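Local coordinates for NAD(P)H dehydrogenase (quinone) (Mycobacterium tuberculosis, PDB 1XDI), which uses FAD to reduce quinones such as menadione to quinols with electrons from NADH or NADPH, at residues Met394-Cys406 / Val413-Glu425. Residues are numbered along the deposited sequence; the frame is centred on the assembly and turned at random.
Sequences MSEMRHGFVKIFC and VIGGVVVAPIASE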
ATOM      1  N   MET A 394       0.836  -7.880 -35.263  1.00  6.16           N
ATOM      2  CA  MET A 394       1.909  -7.181 -35.954  1.00  7.21           C
ATOM      3  C   MET A 394       3.230  -7.955 -35.908  1.00  9.88           C
ATOM      4  O   MET A 394       3.945  -8.046 -36.922  1.00 10.38           O
ATOM      5  CB  MET A 394       2.110  -5.838 -35.305  1.00  4.81           C
ATOM      6  CG  MET A 394       0.943  -4.947 -35.493  1.00  4.45           C
ATOM      7  SD  MET A 394       1.031  -3.445 -34.555  1.00  5.15           S
ATOM      8  CE  MET A 394      -0.798  -3.048 -34.427  1.00  5.08           C
ATOM      9  N   SER A 395       3.599  -8.479 -34.732  1.00 11.96           N
ATOM     10  CA  SER A 395       4.854  -9.279 -34.627  1.00 14.64           C
ATOM     11  C   SER A 395       4.616 -10.775 -34.988  1.00 16.44           C
ATOM     12  O   SER A 395       5.380 -11.684 -34.609  1.00 16.21           O
ATOM     13  CB  SER A 395       5.443  -9.201 -33.221  1.00 14.14           C
ATOM     14  OG  SER A 395       5.307  -7.902 -32.658  1.00 17.42           O
ATOM     15  N   GLU A 396       3.521 -11.004 -35.709  1.00 18.04           N
ATOM     16  CA  GLU A 396       3.122 -12.317 -36.174  1.00 19.63           C
ATOM     17  C   GLU A 396       3.314 -13.433 -35.175  1.00 19.84           C
ATOM     18  O   GLU A 396       3.960 -14.435 -35.486  1.00 20.84           O
ATOM     19  CB  GLU A 396       3.837 -12.634 -37.487  1.00 19.51           C
ATOM     20  CG  GLU A 396       3.529 -11.619 -38.555  1.00 22.11           C
ATOM     21  CD  GLU A 396       3.482 -12.235 -39.903  1.00 24.76           C
ATOM     22  OE1 GLU A 396       2.371 -12.524 -40.407  1.00 27.26           O
ATOM     23  OE2 GLU A 396       4.567 -12.454 -40.464  1.00 26.80           O
ATOM     24  N   MET A 397       2.726 -13.233 -33.988  1.00 19.29           N
ATOM     25  CA  MET A 397       2.750 -14.173 -32.870  1.00 17.00           C
ATOM     26  C   MET A 397       1.423 -14.870 -32.890  1.00 16.13           C
ATOM     27  O   MET A 397       0.374 -14.216 -32.885  1.00 14.17           O
ATOM     28  CB  MET A 397       2.829 -13.463 -31.529  1.00 16.85           C
ATOM     29  CG  MET A 397       4.010 -12.569 -31.322  1.00 17.12           C
ATOM     30  SD  MET A 397       3.840 -11.700 -29.768  1.00 17.41           S
ATOM     31  CE  MET A 397       4.572 -10.180 -30.208  1.00 17.31           C
ATOM     32  N   ARG A 398       1.474 -16.196 -32.891  1.00 15.33           N
ATOM     33  CA  ARG A 398       0.264 -16.974 -32.895  1.00 15.04           C
ATOM     34  C   ARG A 398       0.117 -17.915 -31.691  1.00 15.35           C
ATOM     35  O   ARG A 398      -0.942 -18.488 -31.466  1.00 16.04           O
ATOM     36  CB  ARG A 398       0.208 -17.731 -34.190  1.00 14.32           C
ATOM     37  CG  ARG A 398       0.109 -16.788 -35.332  1.00 16.37           C
ATOM     38  CD  ARG A 398      -0.033 -17.534 -36.626  1.00 20.09           C
ATOM     39  NE  ARG A 398      -1.069 -18.549 -36.526  1.00 22.50           N
ATOM     40  CZ  ARG A 398      -2.339 -18.287 -36.238  1.00 24.14           C
ATOM     41  NH1 ARG A 398      -2.736 -17.029 -36.029  1.00 24.08           N
ATOM     42  NH2 ARG A 398      -3.203 -19.294 -36.124  1.00 25.05           N
ATOM     43  N   HIS A 399       1.148 -18.042 -30.874  1.00 14.11           N
ATOM     44  CA  HIS A 399       1.023 -18.955 -29.772  1.00 12.35           C
ATOM     45  C   HIS A 399       1.411 -18.373 -28.431  1.00 12.02           C
ATOM     46  O   HIS A 399       1.466 -19.104 -27.408  1.00 10.23           O
ATOM     47  CB  HIS A 399       1.847 -20.184 -30.084  1.00 12.99           C
ATOM     48  CG  HIS A 399       1.514 -20.784 -31.410  1.00 13.14           C
ATOM     49  ND1 HIS A 399       0.398 -21.558 -31.610  1.00 13.79           N
ATOM     50  CD2 HIS A 399       2.140 -20.714 -32.606  1.00 13.42           C
ATOM     51  CE1 HIS A 399       0.352 -21.946 -32.872  1.00 13.93           C
ATOM     52  NE2 HIS A 399       1.400 -21.446 -33.498  1.00 13.95           N
ATOM     53  N   GLY A 400       1.650 -17.057 -28.422  1.00 10.21           N
ATOM     54  CA  GLY A 400       2.010 -16.410 -27.174  1.00  8.63           C
ATOM     55  C   GLY A 400       0.805 -16.253 -26.265  1.00  7.55           C
ATOM     56  O   GLY A 400      -0.358 -16.400 -26.707  1.00  4.51           O
ATOM     57  N   PHE A 401       1.064 -15.948 -24.990  1.00  7.01           N
ATOM     58  CA  PHE A 401      -0.047 -15.747 -24.032  1.00  5.24           C
ATOM     59  C   PHE A 401       0.414 -15.134 -22.735  1.00  4.00           C
ATOM     60  O   PHE A 401       1.581 -15.121 -22.430  1.00  4.36           O
ATOM     61  CB  PHE A 401      -0.769 -17.093 -23.730  1.00  4.36           C
ATOM     62  CG  PHE A 401       0.072 -18.099 -22.946  1.00  2.52           C
ATOM     63  CD1 PHE A 401       0.356 -17.906 -21.604  1.00  3.52           C
ATOM     64  CD2 PHE A 401       0.553 -19.227 -23.538  1.00  1.00           C
ATOM     65  CE1 PHE A 401       1.099 -18.818 -20.890  1.00  2.71           C
ATOM     66  CE2 PHE A 401       1.294 -20.136 -22.820  1.00  1.00           C
ATOM     67  CZ  PHE A 401       1.564 -19.931 -21.508  1.00  2.30           C
ATOM     68  N   VAL A 402      -0.536 -14.640 -21.960  1.00  4.04           N
ATOM     69  CA  VAL A 402      -0.255 -14.089 -20.646  1.00  2.42           C
ATOM     70  C   VAL A 402      -1.112 -14.777 -19.636  1.00  1.60           C
ATOM     71  O   VAL A 402      -2.311 -14.857 -19.820  1.00  1.00           O
ATOM     72  CB  VAL A 402      -0.579 -12.623 -20.564  1.00  1.00           C
ATOM     73  CG1 VAL A 402      -0.425 -12.129 -19.122  1.00  1.00           C
ATOM     74  CG2 VAL A 402       0.321 -11.894 -21.512  1.00  1.18           C
ATOM     75  N   LYS A 403      -0.474 -15.283 -18.582  1.00  3.38           N
ATOM     76  CA  LYS A 403      -1.124 -15.937 -17.422  1.00  4.29           C
ATOM     77  C   LYS A 403      -0.908 -15.091 -16.160  1.00  3.75           C
ATOM     78  O   LYS A 403       0.204 -14.791 -15.803  1.00  5.62           O
ATOM     79  CB  LYS A 403      -0.530 -17.338 -17.113  1.00  5.22           C
ATOM     80  CG  LYS A 403      -1.186 -18.557 -17.807  1.00  6.69           C
ATOM     81  CD  LYS A 403      -0.672 -19.895 -17.194  1.00  6.66           C
ATOM     82  CE  LYS A 403      -1.093 -21.122 -18.043  1.00  7.54           C
ATOM     83  NZ  LYS A 403      -0.521 -22.465 -17.609  1.00  5.32           N
ATOM     84  N   ILE A 404      -1.964 -14.722 -15.474  1.00  3.95           N
ATOM     85  CA  ILE A 404      -1.813 -13.972 -14.240  1.00  4.77           C
ATOM     86  C   ILE A 404      -2.535 -14.750 -13.119  1.00  3.85           C
ATOM     87  O   ILE A 404      -3.622 -15.275 -13.355  1.00  2.07           O
ATOM     88  CB  ILE A 404      -2.388 -12.551 -14.448  1.00  6.73           C
ATOM     89  CG1 ILE A 404      -1.237 -11.598 -14.782  1.00  6.85           C
ATOM     90  CG2 ILE A 404      -3.159 -12.091 -13.237  1.00  7.11           C
ATOM     91  CD1 ILE A 404      -1.744 -10.258 -15.349  1.00  6.45           C
ATOM     92  N   PHE A 405      -1.927 -14.861 -11.935  1.00  3.54           N
ATOM     93  CA  PHE A 405      -2.551 -15.598 -10.810  1.00  5.70           C
ATOM     94  C   PHE A 405      -2.826 -14.702  -9.625  1.00  6.86           C
ATOM     95  O   PHE A 405      -1.979 -13.892  -9.277  1.00  9.72           O
ATOM     96  CB  PHE A 405      -1.669 -16.723 -10.257  1.00  5.32           C
ATOM     97  CG  PHE A 405      -1.167 -17.653 -11.271  1.00  4.67           C
ATOM     98  CD1 PHE A 405      -2.008 -18.125 -12.281  1.00  6.63           C
ATOM     99  CD2 PHE A 405       0.168 -18.019 -11.260  1.00  4.10           C
ATOM    100  CE1 PHE A 405      -1.519 -18.957 -13.299  1.00  6.88           C
ATOM    101  CE2 PHE A 405       0.690 -18.844 -12.251  1.00  6.34           C
ATOM    102  CZ  PHE A 405      -0.154 -19.318 -13.282  1.00  8.90           C
ATOM    103  N   CYS A 406      -3.960 -14.854  -8.963  1.00  7.66           N
ATOM    104  CA  CYS A 406      -4.201 -13.984  -7.839  1.00 10.13           C
ATOM    105  C   CYS A 406      -4.930 -14.541  -6.658  1.00 12.25           C
ATOM    106  O   CYS A 406      -5.737 -15.453  -6.759  1.00 11.23           O
ATOM    107  CB  CYS A 406      -4.898 -12.685  -8.274  1.00  8.98           C
ATOM    108  SG  CYS A 406      -6.666 -12.824  -8.604  1.00  7.18           S
ATOM    109  N   VAL A 413      -1.926  -9.929  -6.706  1.00  8.69           N
ATOM    110  CA  VAL A 413      -1.181 -10.703  -7.698  1.00  6.75           C
ATOM    111  C   VAL A 413      -0.139 -11.583  -7.014  1.00  6.88           C
ATOM    112  O   VAL A 413       0.633 -11.058  -6.218  1.00  8.10           O
ATOM    113  CB  VAL A 413      -0.500  -9.759  -8.723  1.00  5.48           C
ATOM    114  CG1 VAL A 413       0.384 -10.541  -9.654  1.00  5.15           C
ATOM    115  CG2 VAL A 413      -1.558  -9.067  -9.560  1.00  5.82           C
ATOM    116  N   ILE A 414      -0.104 -12.892  -7.313  1.00  4.35           N
ATOM    117  CA  ILE A 414       0.862 -13.769  -6.664  1.00  5.00           C
ATOM    118  C   ILE A 414       1.725 -14.543  -7.601  1.00  6.20           C
ATOM    119  O   ILE A 414       2.630 -15.289  -7.173  1.00  3.91           O
ATOM    120  CB  ILE A 414       0.227 -14.839  -5.848  1.00  5.64           C
ATOM    121  CG1 ILE A 414      -0.626 -15.705  -6.735  1.00  8.05           C
ATOM    122  CG2 ILE A 414      -0.631 -14.267  -4.804  1.00  8.45           C
ATOM    123  CD1 ILE A 414      -1.187 -16.847  -5.950  1.00  9.92           C
ATOM    124  N   GLY A 415       1.418 -14.426  -8.892  1.00  7.88           N
ATOM    125  CA  GLY A 415       2.215 -15.123  -9.893  1.00  7.23           C
ATOM    126  C   GLY A 415       1.784 -14.635 -11.243  1.00  7.23           C
ATOM    127  O   GLY A 415       0.790 -13.925 -11.339  1.00  8.32           O
ATOM    128  N   GLY A 416       2.542 -14.994 -12.277  1.00  7.34           N
ATOM    129  CA  GLY A 416       2.225 -14.609 -13.648  1.00  4.30           C
ATOM    130  C   GLY A 416       3.187 -15.386 -14.513  1.00  3.53           C
ATOM    131  O   GLY A 416       4.244 -15.773 -14.017  1.00  3.26           O
ATOM    132  N   VAL A 417       2.806 -15.686 -15.754  1.00  3.75           N
ATOM    133  CA  VAL A 417       3.690 -16.391 -16.705  1.00  4.21           C
ATOM    134  C   VAL A 417       3.439 -15.691 -18.001  1.00  4.30           C
ATOM    135  O   VAL A 417       2.309 -15.369 -18.312  1.00  2.49           O
ATOM    136  CB  VAL A 417       3.361 -17.896 -17.019  1.00  3.77           C
ATOM    137  CG1 VAL A 417       4.216 -18.325 -18.193  1.00  1.96           C
ATOM    138  CG2 VAL A 417       3.621 -18.816 -15.848  1.00  1.00           C
ATOM    139  N   VAL A 418       4.501 -15.492 -18.762  1.00  5.77           N
ATOM    140  CA  VAL A 418       4.399 -14.784 -20.031  1.00  6.16           C
ATOM    141  C   VAL A 418       5.243 -15.499 -21.040  1.00  6.39           C
ATOM    142  O   VAL A 418       6.447 -15.694 -20.812  1.00  8.72           O
ATOM    143  CB  VAL A 418       4.951 -13.328 -19.969  1.00  4.34           C
ATOM    144  CG1 VAL A 418       4.729 -12.656 -21.271  1.00  4.58           C
ATOM    145  CG2 VAL A 418       4.281 -12.545 -18.917  1.00  3.68           C
ATOM    146  N   VAL A 419       4.603 -15.908 -22.125  1.00  4.52           N
ATOM    147  CA  VAL A 419       5.295 -16.528 -23.212  1.00  4.77           C
ATOM    148  C   VAL A 419       5.126 -15.610 -24.427  1.00  6.38           C
ATOM    149  O   VAL A 419       4.030 -15.549 -24.991  1.00  8.03           O
ATOM    150  CB  VAL A 419       4.708 -17.906 -23.499  1.00  3.41           C
ATOM    151  CG1 VAL A 419       5.095 -18.394 -24.890  1.00  1.00           C
ATOM    152  CG2 VAL A 419       5.231 -18.868 -22.490  1.00  3.28           C
ATOM    153  N   ALA A 420       6.175 -14.878 -24.807  1.00  7.05           N
ATOM    154  CA  ALA A 420       6.151 -13.995 -25.996  1.00  8.16           C
ATOM    155  C   ALA A 420       7.582 -13.618 -26.408  1.00  9.80           C
ATOM    156  O   ALA A 420       8.553 -13.948 -25.687  1.00  9.87           O
ATOM    157  CB  ALA A 420       5.365 -12.763 -25.729  1.00 10.36           C
ATOM    158  N   PRO A 421       7.749 -12.905 -27.550  1.00  9.13           N
ATOM    159  CA  PRO A 421       9.116 -12.562 -27.960  1.00  8.97           C
ATOM    160  C   PRO A 421       9.932 -11.771 -26.949  1.00 10.14           C
ATOM    161  O   PRO A 421      11.155 -11.982 -26.856  1.00 10.81           O
ATOM    162  CB  PRO A 421       8.924 -11.819 -29.273  1.00  8.57           C
ATOM    163  CG  PRO A 421       7.560 -12.278 -29.751  1.00  7.59           C
ATOM    164  CD  PRO A 421       6.768 -12.357 -28.503  1.00  9.23           C
ATOM    165  N   ILE A 422       9.290 -10.879 -26.178  1.00  8.99           N
ATOM    166  CA  ILE A 422      10.039 -10.121 -25.175  1.00  6.72           C
ATOM    167  C   ILE A 422       9.523 -10.410 -23.778  1.00  6.70           C
ATOM    168  O   ILE A 422       9.298  -9.512 -22.993  1.00  6.32           O
ATOM    169  CB  ILE A 422       9.947  -8.582 -25.439  1.00  5.67           C
ATOM    170  CG1 ILE A 422       8.499  -8.179 -25.626  1.00  3.25           C
ATOM    171  CG2 ILE A 422      10.831  -8.173 -26.626  1.00  1.38           C
ATOM    172  CD1 ILE A 422       8.364  -6.712 -25.849  1.00  1.00           C
ATOM    173  N   ALA A 423       9.318 -11.668 -23.453  1.00  7.56           N
ATOM    174  CA  ALA A 423       8.756 -11.955 -22.150  1.00  9.10           C
ATOM    175  C   ALA A 423       9.683 -11.473 -21.037  1.00  9.96           C
ATOM    176  O   ALA A 423       9.215 -10.997 -19.984  1.00  9.39           O
ATOM    177  CB  ALA A 423       8.482 -13.450 -22.002  1.00  9.48           C
ATOM    178  N   SER A 424      10.990 -11.580 -21.292  1.00  9.24           N
ATOM    179  CA  SER A 424      11.989 -11.199 -20.312  1.00  9.16           C
ATOM    180  C   SER A 424      11.808  -9.742 -19.843  1.00  8.18           C
ATOM    181  O   SER A 424      12.231  -9.404 -18.755  1.00  8.23           O
ATOM    182  CB  SER A 424      13.395 -11.441 -20.876  1.00 10.58           C
ATOM    183  OG  SER A 424      13.645 -10.634 -22.022  1.00 13.06           O
ATOM    184  N   GLU A 425      11.168  -8.907 -20.652  1.00  6.90           N
ATOM    185  CA  GLU A 425      10.889  -7.515 -20.303  1.00  7.17           C
ATOM    186  C   GLU A 425       9.494  -7.374 -19.670  1.00  7.37           C
ATOM    187  O   GLU A 425       9.360  -6.777 -18.610  1.00  6.74           O
ATOM    188  CB  GLU A 425      10.937  -6.604 -21.535  1.00  6.92           C
ATOM    189  CG  GLU A 425      12.176  -6.739 -22.433  1.00  7.37           C
ATOM    190  CD  GLU A 425      13.460  -6.241 -21.790  1.00  5.82           C
ATOM    191  OE1 GLU A 425      13.367  -5.831 -20.620  1.00  4.91           O
ATOM    192  OE2 GLU A 425      14.533  -6.266 -22.451  1.00  3.04           O
TER
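Phe401, Lys403 and Phe405 pair through their backbones with Val419, Val417 and Gly415 in an antiparallel beta hairpin, two adjacent strands of the sheet in the dimerisation domain of this pyridine nucleotide-disulfide oxidoreductase of class I. Both backbone bonds form at Lys403, each 2.8 Å: its N to Val417 O, and Val417 N to its O. A classic beta bulge shifts the register by one residue, with Ile414 and Gly415 both facing Phe405. Phe405 O takes a nearly straight bond from Ile414 N (177°) and a weak one from Gly415 N. Gly415, with no side chain, lets the Phe405 ring lie against its backbone, CD2 3.8 Å from Gly415 CA. Between the backbone N and the carbonyl carbon (chi1 68°), CG of Phe401 turns the ring over its partner, so that Val419 CB sits 4.2 Å from the ring centroid in a CH-pi contact. CB of the beta-branched Val417 lies against Lys403 CB, while the extended lysine chain carries NZ to salt bridges with Asp224 and Asp222. On the other face, Ile404 packs on helix 454-464 and Val418 on helix 423-436. Beyond the strands, the unbranched Met397 side chain reaches the Pro421 ring, its CE 3.7 Å from Pro421 CG.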